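PDB 4XWW: DR2417, which probably degrades and matures RNA as a zinc-binding 5'-3' exonuclease, possibly also cutting internally, and works as a homodimer of the metallo-beta-lactamase superfamily. Local coordinates for residues M27-K32 and A429-I434; I22-M27 and I34-Y39; I207-N212 and P401-P406. All blocks are in the same frame, centred on the assembly; numbering follows the deposited sequence.

Contact 1 (M27-K32 and A429-I434). With nucleotides of chain C.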
loop_
_atom_site.group_PDB
_atom_site.type_symbol
_atom_site.label_atom_id
_atom_site.label_comp_id
_atom_site.label_asym_id
_atom_site.label_seq_id
_atom_site.Cartn_x
_atom_site.Cartn_y
_atom_site.Cartn_z
ATOM N N MET A 27 -19.075 4.441 -9.596
ATOM C CA MET A 27 -19.395 3.041 -9.852
ATOM C C MET A 27 -18.110 2.280 -10.183
ATOM O O MET A 27 -17.315 2.741 -11.000
ATOM C CB MET A 27 -20.377 2.909 -11.016
ATOM C CG MET A 27 -21.826 3.260 -10.685
ATOM S SD MET A 27 -22.615 2.088 -9.578
ATOM C CE MET A 27 -24.326 2.657 -9.698
ATOM N N GLY A 28 -17.899 1.126 -9.563
ATOM C CA GLY A 28 -16.689 0.360 -9.846
ATOM C C GLY A 28 -15.443 1.005 -9.259
ATOM O O GLY A 28 -14.300 0.671 -9.632
ATOM N N GLU A 29 -15.671 1.928 -8.329
ATOM C CA GLU A 29 -14.611 2.646 -7.627
ATOM C C GLU A 29 -15.192 3.232 -6.356
ATOM O O GLU A 29 -16.417 3.353 -6.215
ATOM C CB GLU A 29 -14.049 3.778 -8.486
ATOM C CG GLU A 29 -15.112 4.855 -8.790
ATOM C CD GLU A 29 -14.583 5.983 -9.647
ATOM O OE1 GLU A 29 -13.354 6.186 -9.684
ATOM O OE2 GLU A 29 -15.401 6.669 -10.295
ATOM N N ILE A 30 -14.312 3.633 -5.454
ATOM C CA ILE A 30 -14.708 4.434 -4.328
ATOM C C ILE A 30 -14.102 5.827 -4.525
ATOM O O ILE A 30 -12.898 6.021 -4.370
ATOM C CB ILE A 30 -14.261 3.809 -3.020
ATOM C CG1 ILE A 30 -14.951 2.448 -2.859
ATOM C CG2 ILE A 30 -14.588 4.750 -1.859
ATOM C CD1 ILE A 30 -14.604 1.711 -1.606
ATOM N N GLY A 31 -14.951 6.784 -4.898
ATOM C CA GLY A 31 -14.509 8.129 -5.212
ATOM C C GLY A 31 -15.231 8.765 -6.390
ATOM O O GLY A 31 -15.908 8.080 -7.178
ATOM N N LYS A 32 -15.046 10.083 -6.495
ATOM C CA LYS A 32 -15.666 10.985 -7.485
ATOM C C LYS A 32 -17.082 10.600 -7.894
ATOM O O LYS A 32 -17.396 10.468 -9.076
ATOM C CB LYS A 32 -14.774 11.140 -8.742
ATOM C CG LYS A 32 -14.406 9.875 -9.526
ATOM C CD LYS A 32 -13.411 10.254 -10.668
ATOM C CE LYS A 32 -12.777 9.030 -11.347
ATOM N NZ LYS A 32 -13.816 8.202 -12.043
ATOM N N ALA A 429 -23.197 -1.850 -12.342
ATOM C CA ALA A 429 -22.959 -0.768 -13.288
ATOM C C ALA A 429 -21.497 -0.316 -13.291
ATOM O O ALA A 429 -20.764 -0.462 -12.295
ATOM C CB ALA A 429 -23.899 0.423 -13.010
ATOM N N LYS A 430 -21.096 0.190 -14.452
ATOM C CA LYS A 430 -19.808 0.836 -14.681
ATOM C C LYS A 430 -20.065 2.296 -14.966
ATOM O O LYS A 430 -21.134 2.629 -15.468
ATOM C CB LYS A 430 -19.073 0.209 -15.872
ATOM C CG LYS A 430 -18.773 -1.267 -15.717
ATOM C CD LYS A 430 -18.016 -1.759 -16.950
ATOM C CE LYS A 430 -18.265 -3.238 -17.211
ATOM N NZ LYS A 430 -19.629 -3.484 -17.752
ATOM N N ASN A 431 -19.102 3.167 -14.667
ATOM C CA ASN A 431 -19.223 4.564 -15.089
ATOM C C ASN A 431 -19.437 4.646 -16.594
ATOM O O ASN A 431 -18.788 3.923 -17.354
ATOM C CB ASN A 431 -17.982 5.365 -14.707
ATOM C CG ASN A 431 -17.770 5.436 -13.232
ATOM O OD1 ASN A 431 -18.721 5.361 -12.452
ATOM N ND2 ASN A 431 -16.519 5.585 -12.823
ATOM N N GLY A 432 -20.332 5.535 -17.016
ATOM C CA GLY A 432 -20.682 5.687 -18.422
ATOM C C GLY A 432 -21.823 4.797 -18.883
ATOM O O GLY A 432 -22.363 5.002 -19.962
ATOM N N ASP A 433 -22.210 3.820 -18.071
ATOM C CA ASP A 433 -23.334 2.958 -18.454
ATOM C C ASP A 433 -24.631 3.753 -18.511
ATOM O O ASP A 433 -24.901 4.590 -17.638
ATOM C CB ASP A 433 -23.532 1.802 -17.470
ATOM C CG ASP A 433 -22.569 0.662 -17.685
ATOM O OD1 ASP A 433 -21.836 0.661 -18.698
ATOM O OD2 ASP A 433 -22.571 -0.250 -16.834
ATOM N N ILE A 434 -25.439 3.487 -19.531
ATOM C CA ILE A 434 -26.811 3.970 -19.532
ATOM C C ILE A 434 -27.680 2.853 -18.982
ATOM O O ILE A 434 -27.866 1.823 -19.631
ATOM C CB ILE A 434 -27.306 4.375 -20.944
ATOM C CG1 ILE A 434 -26.351 5.379 -21.583
ATOM C CG2 ILE A 434 -28.701 4.950 -20.856
ATOM C CD1 ILE A 434 -26.540 5.523 -23.076
ATOM P P U C 2 -14.249 4.242 7.021
ATOM O OP1 U C 2 -14.907 5.502 7.433
ATOM O OP2 U C 2 -15.056 3.012 6.858
ATOM O "O5'" U C 2 -13.481 4.458 5.642
ATOM C "C5'" U C 2 -12.638 5.600 5.422
ATOM C "C4'" U C 2 -12.750 6.067 3.989
ATOM O "O4'" U C 2 -12.058 5.138 3.108
ATOM C "C3'" U C 2 -14.170 6.191 3.440
ATOM O "O3'" U C 2 -14.249 7.362 2.643
ATOM C "C2'" U C 2 -14.295 4.974 2.529
ATOM O "O2'" U C 2 -15.235 5.156 1.491
ATOM C "C1'" U C 2 -12.873 4.874 1.988
ATOM N N1 U C 2 -12.521 3.554 1.449
ATOM C C2 U C 2 -11.796 3.516 0.273
ATOM O O2 U C 2 -11.439 4.520 -0.317
ATOM N N3 U C 2 -11.507 2.255 -0.183
ATOM C C4 U C 2 -11.858 1.056 0.398
ATOM O O4 U C 2 -11.517 -0.000 -0.139
ATOM C C5 U C 2 -12.610 1.179 1.608
ATOM C C6 U C 2 -12.908 2.396 2.081
HETATM O O HOH W 1 -16.598 2.095 -13.585
#
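The amide of Asn431 joins the two segments by using both its ends. Its OD1 accepts from the backbone N of Met27 at 3.0 Å, the donor lying 19° off the carbonyl plane, while ND2 gives a hydrogen to Glu29 OE2, also at 3.0 Å. Asparagine suits this place because one short side chain supplies an acceptor and a donor at once. The carboxylate and amide planes are turned 53° apart, and ND2 reaches OE2 from above the carboxylate plane. That leaves the syn lone pair of OE2 to Lys32 NZ at 2.8 Å, in a salt bridge inside 27-32; Gly26 N is a further donor to the same oxygen. So many donors would be expected to favour the charged carboxylate. The Met27 chain, bent at chi2 (-69°), brings SD and CE against Ala429 CB, CE at 4.0 Å, an apolar contact of thioether end and methyl. A water spans Met27 O and Asn431 N. Asn431 is itself the second residue of a type II turn from Lys430 to Asp433, with Gly432 third at the positive phi that position favours; Asp433 OD2 holds Lys430 N at 2.8 Å. Beyond Glu29, Ile30 CG2 lies 3.4 Å from O2' of uridine U2 of the RNA. The contact thus ties a loop beside the RNA and the zinc site to the turn entering strand 433-438 of the metallo-beta-lactamase fold.

Contact 2 (I22-M27 and I34-Y39); sequences IPLGGM and ITVFRY
Ile34 O takes two backbone donors, Leu24 N at 2.8 Å and Gly25 N at 3.1 Å. The second lies in the carbonyl plane on a lone pair, the first is tilted 19° from it, and this pairing of two residues with one defines a classic beta bulge. Glycine suits the site: with no side chain, Gly25 lets the Ile34 CG2 methyl come to 3.5 Å from its N. Ile34 N returns a bond to Gly25 O, and a water links that same oxygen to Thr35 OG1. Before the bulge the antiparallel pairing is regular: Ile22 and Val36 form a hydrogen-bonded pair, with Ile22 N to Val36 O at 2.7 Å and almost straight (177°). Pro23, lacking an N-H, falls in the non-hydrogen-bonded pair with Thr35 and costs the ladder no bond. On the side of Ile22 and Val36, Leu24 CD1 meets Val36 CG2 at 3.7 Å; with CG anti to its carbonyl carbon (chi1 -69°), the leucine crosses the valine obliquely. These branched aliphatic groups fill a layer under helix 68-72, where Tyr69 touches Ile22 and Leu70 touches Leu24 and Val36. The hairpin lies within a mixed sheet, between strand 42-46 beside 34-39 and strand 433-438 beside 19-23.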
loop_
_atom_site.group_PDB
_atom_site.type_symbol
_atom_site.label_atom_id
_atom_site.label_comp_id
_atom_site.label_asym_id
_atom_site.label_seq_id
_atom_site.Cartn_x
_atom_site.Cartn_y
_atom_site.Cartn_z
ATOM N N ILE A 22 -27.531 7.249 -15.296
ATOM C CA ILE A 22 -26.224 7.273 -15.943
ATOM C C ILE A 22 -25.156 7.680 -14.930
ATOM O O ILE A 22 -24.916 8.867 -14.721
ATOM C CB ILE A 22 -26.227 8.246 -17.152
ATOM C CG1 ILE A 22 -27.436 7.963 -18.061
ATOM C CG2 ILE A 22 -24.906 8.157 -17.914
ATOM C CD1 ILE A 22 -27.638 8.984 -19.186
ATOM N N PRO A 23 -24.537 6.694 -14.269
ATOM C CA PRO A 23 -23.407 6.998 -13.379
ATOM C C PRO A 23 -22.241 7.570 -14.169
ATOM O O PRO A 23 -21.846 6.963 -15.166
ATOM C CB PRO A 23 -23.053 5.641 -12.777
ATOM C CG PRO A 23 -23.542 4.642 -13.760
ATOM C CD PRO A 23 -24.792 5.245 -14.357
ATOM N N LEU A 24 -21.721 8.728 -13.765
ATOM C CA LEU A 24 -20.535 9.276 -14.425
ATOM C C LEU A 24 -19.299 9.085 -13.560
ATOM O O LEU A 24 -18.177 9.288 -14.015
ATOM C CB LEU A 24 -20.719 10.759 -14.770
ATOM C CG LEU A 24 -21.743 11.065 -15.873
ATOM C CD1 LEU A 24 -21.861 12.591 -16.147
ATOM C CD2 LEU A 24 -21.429 10.287 -17.173
ATOM N N GLY A 25 -19.508 8.697 -12.308
ATOM C CA GLY A 25 -18.401 8.440 -11.406
ATOM C C GLY A 25 -18.959 7.766 -10.174
ATOM O O GLY A 25 -20.137 7.927 -9.878
ATOM N N GLY A 26 -18.123 7.022 -9.464
ATOM C CA GLY A 26 -18.527 6.368 -8.231
ATOM C C GLY A 26 -18.995 4.928 -8.363
ATOM O O GLY A 26 -19.272 4.263 -7.366
ATOM N N MET A 27 -19.075 4.441 -9.596
ATOM C CA MET A 27 -19.395 3.041 -9.852
ATOM C C MET A 27 -18.110 2.280 -10.183
ATOM O O MET A 27 -17.315 2.741 -11.000
ATOM C CB MET A 27 -20.377 2.909 -11.016
ATOM C CG MET A 27 -21.826 3.260 -10.685
ATOM S SD MET A 27 -22.615 2.088 -9.578
ATOM C CE MET A 27 -24.326 2.657 -9.698
ATOM N N ILE A 34 -20.805 10.807 -8.923
ATOM C CA ILE A 34 -21.679 11.691 -9.670
ATOM C C ILE A 34 -22.615 10.834 -10.523
ATOM O O ILE A 34 -22.179 9.992 -11.320
ATOM C CB ILE A 34 -20.903 12.713 -10.548
ATOM C CG1 ILE A 34 -21.889 13.483 -11.442
ATOM C CG2 ILE A 34 -19.791 12.026 -11.373
ATOM C CD1 ILE A 34 -21.308 14.740 -12.090
ATOM N N THR A 35 -23.913 11.050 -10.327
ATOM C CA THR A 35 -24.933 10.244 -10.979
ATOM C C THR A 35 -25.952 11.142 -11.671
ATOM O O THR A 35 -26.481 12.099 -11.081
ATOM C CB THR A 35 -25.646 9.330 -9.971
ATOM O OG1 THR A 35 -24.666 8.586 -9.242
ATOM C CG2 THR A 35 -26.587 8.367 -10.684
ATOM N N VAL A 36 -26.213 10.808 -12.928
ATOM C CA VAL A 36 -27.148 11.536 -13.762
ATOM C C VAL A 36 -28.433 10.734 -13.871
ATOM O O VAL A 36 -28.402 9.524 -14.089
ATOM C CB VAL A 36 -26.543 11.799 -15.164
ATOM C CG1 VAL A 36 -27.573 12.344 -16.114
ATOM C CG2 VAL A 36 -25.355 12.745 -15.044
ATOM N N PHE A 37 -29.560 11.421 -13.684
ATOM C CA PHE A 37 -30.882 10.875 -13.978
ATOM C C PHE A 37 -31.490 11.627 -15.144
ATOM O O PHE A 37 -31.544 12.854 -15.131
ATOM C CB PHE A 37 -31.800 10.964 -12.756
ATOM C CG PHE A 37 -31.347 10.106 -11.609
ATOM C CD1 PHE A 37 -31.726 8.776 -11.534
ATOM C CD2 PHE A 37 -30.526 10.624 -10.615
ATOM C CE1 PHE A 37 -31.290 7.971 -10.480
ATOM C CE2 PHE A 37 -30.100 9.827 -9.560
ATOM C CZ PHE A 37 -30.489 8.503 -9.495
ATOM N N ARG A 38 -31.932 10.899 -16.166
ATOM C CA ARG A 38 -32.530 11.544 -17.317
ATOM C C ARG A 38 -33.883 10.937 -17.655
ATOM O O ARG A 38 -34.017 9.720 -17.799
ATOM C CB ARG A 38 -31.622 11.473 -18.548
ATOM C CG ARG A 38 -32.235 12.198 -19.755
ATOM C CD ARG A 38 -31.326 12.225 -20.976
ATOM N NE ARG A 38 -32.055 12.803 -22.108
ATOM C CZ ARG A 38 -31.623 12.821 -23.364
ATOM N NH1 ARG A 38 -30.451 12.291 -23.679
ATOM N NH2 ARG A 38 -32.377 13.373 -24.311
ATOM N N TYR A 39 -34.873 11.813 -17.748
ATOM C CA TYR A 39 -36.194 11.459 -18.268
ATOM C C TYR A 39 -36.635 12.473 -19.327
ATOM O O TYR A 39 -36.849 13.652 -19.029
ATOM C CB TYR A 39 -37.230 11.389 -17.142
ATOM C CG TYR A 39 -38.536 10.808 -17.628
ATOM C CD1 TYR A 39 -39.488 11.616 -18.232
ATOM C CD2 TYR A 39 -38.797 9.446 -17.533
ATOM C CE1 TYR A 39 -40.664 11.098 -18.707
ATOM C CE2 TYR A 39 -39.991 8.912 -18.014
ATOM C CZ TYR A 39 -40.919 9.755 -18.597
ATOM O OH TYR A 39 -42.117 9.269 -19.081
HETATM O O HOH W 2 -22.621 6.880 -9.404
#

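Contact 3 (I207-N212 and P401-P406). With ZN (zinc ion), chain F; nucleotides of chain C.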
loop_
_atom_site.group_PDB
_atom_site.type_symbol
_atom_site.label_atom_id
_atom_site.label_comp_id
_atom_site.label_asym_id
_atom_site.label_seq_id
_atom_site.Cartn_x
_atom_site.Cartn_y
_atom_site.Cartn_z
ATOM N N ILE A 207 -30.593 2.036 -4.956
ATOM C CA ILE A 207 -29.159 2.290 -5.123
ATOM C C ILE A 207 -28.541 2.351 -3.729
ATOM O O ILE A 207 -28.918 3.201 -2.908
ATOM C CB ILE A 207 -28.916 3.611 -5.914
ATOM C CG1 ILE A 207 -29.665 3.603 -7.255
ATOM C CG2 ILE A 207 -27.411 3.859 -6.133
ATOM C CD1 ILE A 207 -29.545 4.928 -7.986
ATOM N N SER A 208 -27.557 1.482 -3.444
ATOM C CA SER A 208 -27.078 1.373 -2.067
ATOM C C SER A 208 -25.563 1.272 -1.971
ATOM O O SER A 208 -24.877 0.749 -2.858
ATOM C CB SER A 208 -27.746 0.177 -1.377
ATOM O OG SER A 208 -27.433 0.110 0.005
ATOM N N ASP A 209 -25.076 1.790 -0.853
ATOM C CA ASP A 209 -23.659 1.943 -0.548
ATOM C C ASP A 209 -22.977 0.594 -0.320
ATOM O O ASP A 209 -23.294 -0.098 0.638
ATOM C CB ASP A 209 -23.566 2.842 0.693
ATOM C CG ASP A 209 -22.141 3.088 1.176
ATOM O OD1 ASP A 209 -21.153 2.643 0.538
ATOM O OD2 ASP A 209 -22.029 3.787 2.207
ATOM N N SER A 210 -22.036 0.224 -1.187
ATOM C CA SER A 210 -21.431 -1.109 -1.107
ATOM C C SER A 210 -20.081 -1.146 -0.403
ATOM O O SER A 210 -19.448 -2.197 -0.364
ATOM C CB SER A 210 -21.241 -1.703 -2.510
ATOM O OG SER A 210 -22.435 -1.604 -3.277
ATOM N N THR A 211 -19.647 -0.013 0.134
ATOM C CA THR A 211 -18.288 0.119 0.670
ATOM C C THR A 211 -17.848 -1.059 1.539
ATOM O O THR A 211 -16.759 -1.638 1.342
ATOM C CB THR A 211 -18.169 1.404 1.509
ATOM O OG1 THR A 211 -18.502 2.526 0.690
ATOM C CG2 THR A 211 -16.746 1.568 2.012
ATOM N N ASN A 212 -18.696 -1.415 2.498
ATOM C CA ASN A 212 -18.361 -2.450 3.468
ATOM C C ASN A 212 -19.129 -3.742 3.215
ATOM O O ASN A 212 -19.395 -4.508 4.133
ATOM C CB ASN A 212 -18.611 -1.962 4.906
ATOM C CG ASN A 212 -17.526 -1.018 5.399
ATOM O OD1 ASN A 212 -16.431 -0.948 4.825
ATOM N ND2 ASN A 212 -17.817 -0.303 6.484
ATOM N N PRO A 401 -26.064 -1.917 -6.883
ATOM C CA PRO A 401 -25.047 -1.711 -5.845
ATOM C C PRO A 401 -24.023 -0.683 -6.325
ATOM O O PRO A 401 -23.543 -0.755 -7.464
ATOM C CB PRO A 401 -24.440 -3.106 -5.664
ATOM C CG PRO A 401 -24.827 -3.862 -6.921
ATOM C CD PRO A 401 -26.158 -3.319 -7.314
ATOM N N TRP A 402 -23.678 0.249 -5.442
ATOM C CA TRP A 402 -23.022 1.492 -5.822
ATOM C C TRP A 402 -21.919 1.831 -4.801
ATOM O O TRP A 402 -21.819 1.151 -3.780
ATOM C CB TRP A 402 -24.118 2.590 -5.948
ATOM C CG TRP A 402 -23.651 3.998 -5.800
ATOM C CD1 TRP A 402 -23.150 4.807 -6.785
ATOM C CD2 TRP A 402 -23.667 4.778 -4.606
ATOM N NE1 TRP A 402 -22.818 6.028 -6.265
ATOM C CE2 TRP A 402 -23.125 6.038 -4.925
ATOM C CE3 TRP A 402 -24.089 4.535 -3.291
ATOM C CZ2 TRP A 402 -22.994 7.064 -3.982
ATOM C CZ3 TRP A 402 -23.934 5.553 -2.334
ATOM C CH2 TRP A 402 -23.389 6.797 -2.696
ATOM N N HIS A 403 -21.090 2.843 -5.074
ATOM C CA HIS A 403 -20.055 3.289 -4.126
ATOM C C HIS A 403 -19.167 2.109 -3.691
ATOM O O HIS A 403 -19.014 1.802 -2.498
ATOM C CB HIS A 403 -20.704 3.976 -2.895
ATOM C CG HIS A 403 -19.789 4.897 -2.136
ATOM N ND1 HIS A 403 -18.813 4.422 -1.282
ATOM C CD2 HIS A 403 -19.738 6.248 -2.043
ATOM C CE1 HIS A 403 -18.186 5.439 -0.719
ATOM N NE2 HIS A 403 -18.715 6.559 -1.168
ATOM N N GLY A 404 -18.600 1.433 -4.685
ATOM C CA GLY A 404 -17.730 0.307 -4.418
ATOM C C GLY A 404 -17.005 -0.094 -5.675
ATOM O O GLY A 404 -17.480 0.157 -6.774
ATOM N N GLU A 405 -15.851 -0.730 -5.496
ATOM C CA GLU A 405 -15.147 -1.370 -6.603
ATOM C C GLU A 405 -15.942 -2.616 -6.981
ATOM O O GLU A 405 -16.805 -3.025 -6.229
ATOM C CB GLU A 405 -13.723 -1.708 -6.183
ATOM C CG GLU A 405 -12.904 -0.455 -5.893
ATOM C CD GLU A 405 -11.579 -0.743 -5.208
ATOM O OE1 GLU A 405 -11.371 -1.882 -4.744
ATOM O OE2 GLU A 405 -10.749 0.187 -5.150
ATOM N N PRO A 406 -15.642 -3.242 -8.129
ATOM C CA PRO A 406 -16.443 -4.422 -8.484
ATOM C C PRO A 406 -16.506 -5.481 -7.371
ATOM O O PRO A 406 -17.587 -6.059 -7.172
ATOM C CB PRO A 406 -15.735 -4.937 -9.740
ATOM C CG PRO A 406 -15.228 -3.634 -10.396
ATOM C CD PRO A 406 -14.682 -2.893 -9.193
HETATM ZN ZN ZN F . -18.532 8.581 -0.399
ATOM P P U C 2 -14.249 4.242 7.021
ATOM O OP1 U C 2 -14.907 5.502 7.433
ATOM O OP2 U C 2 -15.056 3.012 6.858
ATOM O "O5'" U C 2 -13.481 4.458 5.642
ATOM C "C5'" U C 2 -12.638 5.600 5.422
ATOM C "C4'" U C 2 -12.750 6.067 3.989
ATOM O "O4'" U C 2 -12.058 5.138 3.108
ATOM C "C3'" U C 2 -14.170 6.191 3.440
ATOM O "O3'" U C 2 -14.249 7.362 2.643
ATOM C "C2'" U C 2 -14.295 4.974 2.529
ATOM O "O2'" U C 2 -15.235 5.156 1.491
ATOM C "C1'" U C 2 -12.873 4.874 1.988
ATOM N N1 U C 2 -12.521 3.554 1.449
ATOM C C2 U C 2 -11.796 3.516 0.273
ATOM O O2 U C 2 -11.439 4.520 -0.317
ATOM N N3 U C 2 -11.507 2.255 -0.183
ATOM C C4 U C 2 -11.858 1.056 0.398
ATOM O O4 U C 2 -11.517 -0.000 -0.139
ATOM C C5 U C 2 -12.610 1.179 1.608
ATOM C C6 U C 2 -12.908 2.396 2.081
HETATM O O HOH W 3 -18.773 8.607 1.610
#
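Ile207 lays its CG2 methyl against Trp402, 3.5 Å from CB. Strands 205-209 and 398-402 run parallel in one sheet of the metallo-beta-lactamase fold, their ends carrying active-site residues. Trp402 N bonds to Ser208 O at 2.9 Å. Two residues on, Ser210 gives Trp402 O both its N, at 2.8 Å, and its OG, a small hydroxyl residue securing this carbonyl twice; OG is also hydrogen-bonded to His412 ND1. The broad indole sets its edge near Ser208 C and Asp209 N, with His403 CB over one face. Asp209, predicted to be the proton donor, makes an Asx turn, OD1 accepting from Thr211 N at 3.1 Å; the same oxygen also takes Thr211 OG1 on its syn lone pair at 2.7 Å, whereas OD2 is hydrogen-bonded to His381 ND1 and Phe176 N. With CG anti to the backbone N (chi1 179°), its carboxylate runs beside the His403 side chain. Thr211 OG1 stands at the edge of the His403 ring and accepts a weak bond from ND1, a second-shell contact consistent with orienting the imidazole. Asp88 and His89 share the zinc ion with NE2 of that ring, bound at 2.2 Å, and a water at 2.0 Å.

Overall arrangement
Contacts 2 and 3 are buried throughout, whereas contact 1 is only partly so, with Lys430 exposed. Contacts 1 and 2 share Met27 and both reach one sheet, in which strands 19-23 and 433-438 are neighbours; Gly432 N probably bonds to Pro23 O between them. Contact 3 lies in the other large sheet, and Met27 CE bridges toward it by packing on Trp402 CB. Chemistry follows place: an amide and a salt-bridged carboxylate link loop and turn in contact 1, backbone pairing and aliphatic groups build the hairpin of contact 2, and strand ends in contact 3 give way to metal-site chemistry. Along the sequence, contact 3 is nested within the loop closed by contact 1.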